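Local structure of methionine-R-sulfoxide reductase (Neisseria meningitidis, 3MMH) at residues S61-L66 and C75-F80; R114-V119 and D132-H137. The protein reduces the R epimer of free methionine sulfoxide back to methionine, binding its substrate in the pocket of a GAF domain. All blocks are in the same frame, centred on the assembly; numbering follows the deposited sequence.

Contact 1 of 2, residues S61-L66 and C75-F80; sequences SDELVL and CTRIPF. With SME (methionine sulfoxide), chain C.
The side chains of Arg77 and Glu63 cross at about a right angle and are joined by a salt bridge across an antiparallel beta hairpin at the edge of the GAF-domain sheet, where strand 77-79 runs beside strand 63-66. Followed outward, Arg77 CB lies just beyond contact of Glu63 OE1, CG is nearer, and Arg77 CD comes within 3.2 Å of Glu63 OE1. The chain is extended from CG to NE. Val65 CG2 sits over one guanidinium face toward its rim, 3.5 Å from Arg77 NH1, with CZ next and NH2 farther off; a branched apolar residue suits that flat surface. In the guanidinium plane, Arg77 NH1 gives a nearly straight bond of 2.9 Å to Glu63 OE1, while NE pairs with Glu29 of the second subunit, so the long arginine spans hairpin and dimer interface. Leu64 N is 2.8 Å from Ile78 O in the hydrogen-bonded pair. On the other face of the sheet Leu64 packs on Cys85 and Trp89, and Ile78 on Cys85, so apolar side chains suit this buried side. Cys75 is disulfide-bonded to Cys109. Ile78 CG1, anti to the carbonyl carbon (chi1 -60°), carries CD1 to 3.7 Å from CB of methionine sulfoxide.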
# COMPACT_ATOMS: atom_id res chain seq x y z
N SER A 61 -6.71 -21.03 2.16
CA SER A 61 -7.90 -20.83 1.37
C SER A 61 -7.67 -21.01 -0.13
O SER A 61 -8.61 -20.96 -0.91
CB SER A 61 -8.44 -19.41 1.68
OG SER A 61 -7.63 -18.45 1.13
N ASP A 62 -6.42 -21.25 -0.57
CA ASP A 62 -6.07 -21.32 -2.00
C ASP A 62 -6.58 -20.09 -2.75
O ASP A 62 -7.15 -20.15 -3.88
CB ASP A 62 -6.55 -22.56 -2.67
CG ASP A 62 -5.93 -23.77 -2.06
OD1 ASP A 62 -4.69 -23.72 -1.81
OD2 ASP A 62 -6.66 -24.73 -1.81
N GLU A 63 -6.31 -18.94 -2.12
CA GLU A 63 -6.63 -17.66 -2.74
C GLU A 63 -5.43 -16.74 -2.67
O GLU A 63 -4.61 -16.82 -1.74
CB GLU A 63 -7.79 -16.98 -1.96
CG GLU A 63 -9.11 -17.69 -2.04
CD GLU A 63 -10.17 -17.23 -1.14
OE1 GLU A 63 -9.94 -16.70 -0.08
OE2 GLU A 63 -11.33 -17.57 -1.45
N LEU A 64 -5.38 -15.81 -3.62
CA LEU A 64 -4.52 -14.64 -3.56
C LEU A 64 -5.23 -13.60 -2.68
O LEU A 64 -6.42 -13.34 -2.88
CB LEU A 64 -4.30 -14.10 -4.93
CG LEU A 64 -3.34 -14.91 -5.84
CD1 LEU A 64 -3.45 -14.52 -7.28
CD2 LEU A 64 -1.88 -14.78 -5.33
N VAL A 65 -4.52 -12.99 -1.74
CA VAL A 65 -5.02 -12.02 -0.81
C VAL A 65 -4.30 -10.67 -1.03
O VAL A 65 -3.07 -10.62 -1.12
CB VAL A 65 -4.74 -12.54 0.61
CG1 VAL A 65 -5.23 -11.56 1.67
CG2 VAL A 65 -5.50 -13.89 0.82
N LEU A 66 -5.04 -9.59 -1.13
CA LEU A 66 -4.54 -8.29 -1.40
C LEU A 66 -3.50 -7.88 -0.41
O LEU A 66 -3.67 -8.03 0.80
CB LEU A 66 -5.70 -7.29 -1.39
CG LEU A 66 -5.41 -5.82 -1.76
CD1 LEU A 66 -4.88 -5.73 -3.17
CD2 LEU A 66 -6.78 -5.09 -1.54
N CYS A 75 -10.43 -5.67 -5.09
CA CYS A 75 -10.87 -6.99 -4.57
C CYS A 75 -9.89 -7.51 -3.59
O CYS A 75 -8.70 -7.48 -3.88
CB CYS A 75 -11.00 -8.06 -5.68
SG CYS A 75 -12.00 -7.56 -7.16
N THR A 76 -10.30 -8.07 -2.46
CA THR A 76 -9.36 -8.59 -1.50
C THR A 76 -8.89 -10.00 -1.74
O THR A 76 -7.84 -10.34 -1.25
CB THR A 76 -9.76 -8.39 -0.04
OG1 THR A 76 -10.91 -9.20 0.19
CG2 THR A 76 -10.05 -6.90 0.27
N ARG A 77 -9.65 -10.75 -2.49
CA ARG A 77 -9.44 -12.17 -2.70
C ARG A 77 -9.65 -12.60 -4.12
O ARG A 77 -10.62 -12.29 -4.68
CB ARG A 77 -10.30 -13.02 -1.75
CG ARG A 77 -9.77 -12.94 -0.33
CD ARG A 77 -10.49 -13.66 0.73
NE ARG A 77 -9.76 -13.42 1.99
CZ ARG A 77 -8.85 -14.18 2.59
NH1 ARG A 77 -8.48 -15.34 2.09
NH2 ARG A 77 -8.34 -13.77 3.74
N ILE A 78 -8.70 -13.33 -4.67
CA ILE A 78 -8.80 -13.89 -6.03
C ILE A 78 -8.53 -15.42 -5.92
O ILE A 78 -7.44 -15.83 -5.54
CB ILE A 78 -7.81 -13.20 -7.01
CG1 ILE A 78 -8.10 -11.69 -7.10
CG2 ILE A 78 -7.96 -13.82 -8.41
CD1 ILE A 78 -7.07 -10.94 -7.84
N PRO A 79 -9.51 -16.24 -6.26
CA PRO A 79 -9.29 -17.67 -6.22
C PRO A 79 -8.18 -18.13 -7.17
O PRO A 79 -8.06 -17.62 -8.29
CB PRO A 79 -10.64 -18.27 -6.60
CG PRO A 79 -11.60 -17.20 -6.37
CD PRO A 79 -10.90 -15.92 -6.63
N PHE A 80 -7.51 -19.24 -6.78
CA PHE A 80 -6.61 -19.92 -7.71
C PHE A 80 -7.29 -20.11 -9.07
O PHE A 80 -8.41 -20.58 -9.13
CB PHE A 80 -6.25 -21.31 -7.16
CG PHE A 80 -5.38 -22.11 -8.05
CD1 PHE A 80 -4.04 -21.87 -8.10
CD2 PHE A 80 -5.92 -23.05 -8.91
CE1 PHE A 80 -3.23 -22.56 -8.93
CE2 PHE A 80 -5.13 -23.73 -9.80
CZ PHE A 80 -3.77 -23.52 -9.84
N SME C . -7.64 -7.75 -12.90
CA SME C . -7.17 -8.75 -11.91
CB SME C . -7.74 -8.52 -10.50
CG SME C . -6.97 -7.52 -9.62
S SME C . -7.33 -5.85 -10.01
OE SME C . -7.42 -5.42 -11.39
CE SME C . -6.24 -5.05 -8.92
C SME C . -7.43 -10.14 -12.41
O SME C . -7.00 -11.09 -11.73
OXT SME C . -8.05 -10.31 -13.53

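Contact 2 of 2, residues R114-V119 and D132-H137; sequences RSEIVV and DADSEH. With SME (methionine sulfoxide), chain C; ACT (acetate ion), chain M.
Glu116 and Asp132 both set CG anti to the backbone N (chi1 -179° and 179°), whereas Asp134 turns its CG beside the N (chi1 -54°), and the three carboxylates gather on one face of an antiparallel hairpin. Glu116 then runs extended and crosses Asp132 at about a right angle, bringing Glu116 OE2 to 2.5 Å from Asp132 OD1. Asp134 lies alongside Glu116 and points the same way. Short acidic side chains at Asp132 and Asp134 face the sulfoxide end of methionine sulfoxide: Asp132 OD2 is 3.3 Å from its methyl CE, and Asp134 OD1 3.4 Å from its oxygen OE. The longer Glu116 reaches the amino end, where its OE1 accepts from the methionine sulfoxide N at 2.9 Å and OE2 does so weakly. At the open end of the hairpin, a classic beta bulge lets Ser135 O accept from both Arg114 N and Ser115 N. Ser115 OG bonds His137 O at 2.7 Å, and Ser135 OG closes an ST turn by accepting from His137 N. Ile117 and Ala133 occupy the opposite face, where Ile117 packs on helix 143-165; across the sheet Val118 meets helix 83-91, with strands 95-97 and 51-58 flanking the hairpin.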
# COMPACT_ATOMS: atom_id res chain seq x y z
N ARG A 114 -8.20 -1.10 -18.56
CA ARG A 114 -8.20 -1.60 -19.92
C ARG A 114 -7.08 -2.54 -20.31
O ARG A 114 -7.24 -3.33 -21.27
CB ARG A 114 -8.31 -0.45 -20.93
CG ARG A 114 -9.60 0.43 -20.71
CD ARG A 114 -9.94 1.34 -21.84
NE ARG A 114 -10.41 0.52 -22.97
CZ ARG A 114 -10.65 1.03 -24.18
NH1 ARG A 114 -10.41 2.30 -24.42
NH2 ARG A 114 -11.07 0.22 -25.12
N SER A 115 -5.96 -2.51 -19.63
CA SER A 115 -4.88 -3.42 -19.91
C SER A 115 -4.17 -3.77 -18.62
O SER A 115 -4.35 -3.06 -17.62
CB SER A 115 -3.91 -2.86 -20.96
OG SER A 115 -3.22 -1.70 -20.53
N GLU A 116 -3.43 -4.86 -18.57
CA GLU A 116 -2.89 -5.40 -17.33
C GLU A 116 -1.66 -6.26 -17.60
O GLU A 116 -1.52 -6.87 -18.69
CB GLU A 116 -3.98 -6.25 -16.68
CG GLU A 116 -3.68 -6.90 -15.36
CD GLU A 116 -4.84 -7.50 -14.66
OE1 GLU A 116 -5.91 -7.64 -15.20
OE2 GLU A 116 -4.69 -7.95 -13.47
N ILE A 117 -0.83 -6.40 -16.60
CA ILE A 117 0.25 -7.41 -16.59
C ILE A 117 0.32 -8.01 -15.18
O ILE A 117 0.17 -7.27 -14.20
CB ILE A 117 1.61 -6.83 -16.96
CG1 ILE A 117 2.67 -7.91 -17.08
CG2 ILE A 117 2.02 -5.69 -16.07
CD1 ILE A 117 3.99 -7.44 -17.75
N VAL A 118 0.50 -9.31 -15.11
CA VAL A 118 0.71 -10.02 -13.87
C VAL A 118 1.99 -10.81 -13.93
O VAL A 118 2.15 -11.61 -14.85
CB VAL A 118 -0.47 -10.92 -13.51
CG1 VAL A 118 -0.20 -11.65 -12.18
CG2 VAL A 118 -1.78 -10.11 -13.46
N VAL A 119 2.87 -10.65 -12.96
CA VAL A 119 4.13 -11.37 -12.87
C VAL A 119 4.15 -12.17 -11.54
O VAL A 119 4.09 -11.58 -10.47
CB VAL A 119 5.34 -10.43 -12.93
CG1 VAL A 119 6.66 -11.21 -12.76
CG2 VAL A 119 5.31 -9.60 -14.15
N ASP A 132 0.82 -7.22 -9.78
CA ASP A 132 -0.20 -6.87 -10.76
C ASP A 132 -0.14 -5.37 -11.04
O ASP A 132 -0.06 -4.56 -10.11
CB ASP A 132 -1.60 -7.20 -10.19
CG ASP A 132 -2.69 -6.87 -11.13
OD1 ASP A 132 -2.62 -7.25 -12.25
OD2 ASP A 132 -3.71 -6.32 -10.71
N ALA A 133 -0.21 -5.02 -12.31
CA ALA A 133 -0.26 -3.63 -12.74
C ALA A 133 -1.38 -3.46 -13.79
O ALA A 133 -1.53 -4.34 -14.64
CB ALA A 133 1.02 -3.09 -13.26
N ASP A 134 -2.09 -2.34 -13.67
CA ASP A 134 -3.25 -2.10 -14.50
C ASP A 134 -3.19 -0.66 -15.04
O ASP A 134 -2.64 0.22 -14.41
CB ASP A 134 -4.58 -2.39 -13.73
CG ASP A 134 -4.62 -3.77 -13.14
OD1 ASP A 134 -5.16 -4.66 -13.81
OD2 ASP A 134 -4.08 -3.91 -12.00
N SER A 135 -3.74 -0.47 -16.23
CA SER A 135 -3.77 0.83 -16.90
C SER A 135 -5.17 1.10 -17.44
O SER A 135 -5.85 0.18 -17.88
CB SER A 135 -2.80 0.82 -18.05
OG SER A 135 -2.83 2.08 -18.73
N GLU A 136 -5.54 2.36 -17.43
CA GLU A 136 -6.72 2.82 -18.16
C GLU A 136 -6.53 2.89 -19.66
O GLU A 136 -7.52 3.08 -20.37
CB GLU A 136 -7.13 4.21 -17.67
CG GLU A 136 -7.65 4.19 -16.29
CD GLU A 136 -8.35 5.52 -15.94
OE1 GLU A 136 -9.52 5.68 -16.25
OE2 GLU A 136 -7.68 6.35 -15.27
N HIS A 137 -5.29 2.75 -20.17
CA HIS A 137 -4.99 2.81 -21.62
C HIS A 137 -4.97 1.37 -22.14
O HIS A 137 -4.61 0.45 -21.37
CB HIS A 137 -3.61 3.47 -21.86
CG HIS A 137 -3.48 4.78 -21.19
ND1 HIS A 137 -4.49 5.72 -21.18
CD2 HIS A 137 -2.47 5.29 -20.45
CE1 HIS A 137 -4.09 6.78 -20.49
NE2 HIS A 137 -2.88 6.53 -20.01
N SME C . -7.64 -7.75 -12.90
CA SME C . -7.17 -8.75 -11.91
CB SME C . -7.74 -8.52 -10.50
CG SME C . -6.97 -7.52 -9.62
S SME C . -7.33 -5.85 -10.01
OE SME C . -7.42 -5.42 -11.39
CE SME C . -6.24 -5.05 -8.92
C SME C . -7.43 -10.14 -12.41
O SME C . -7.00 -11.09 -11.73
OXT SME C . -8.05 -10.31 -13.53
C ACT M . -2.68 4.68 -16.58
O ACT M . -3.94 4.52 -16.51
OXT ACT M . -1.87 3.77 -16.91
CH3 ACT M . -2.21 6.10 -16.38

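In the fold
From the N terminus, two helices and strand 51-58 precede strand 63-70, and contact 1 closes first, bringing strand 77-79 back after a short connection to make an outer edge of the sheet. Helix 83-91, strand 95-97 and a long loop follow before strand 115-123 turns into strand 126-135, and contact 2 closes the hairpin of strands 115-123 and 126-135. The two closures are in series, neither enclosing nor crossing the other. Strand 51-58 separates the two pairs in the sheet, pairing with strand 63-70 on one side and strand 126-135 on the other. The contact centres lie about 18 Å apart, yet both reach methionine sulfoxide, and helix 83-91 packs on both.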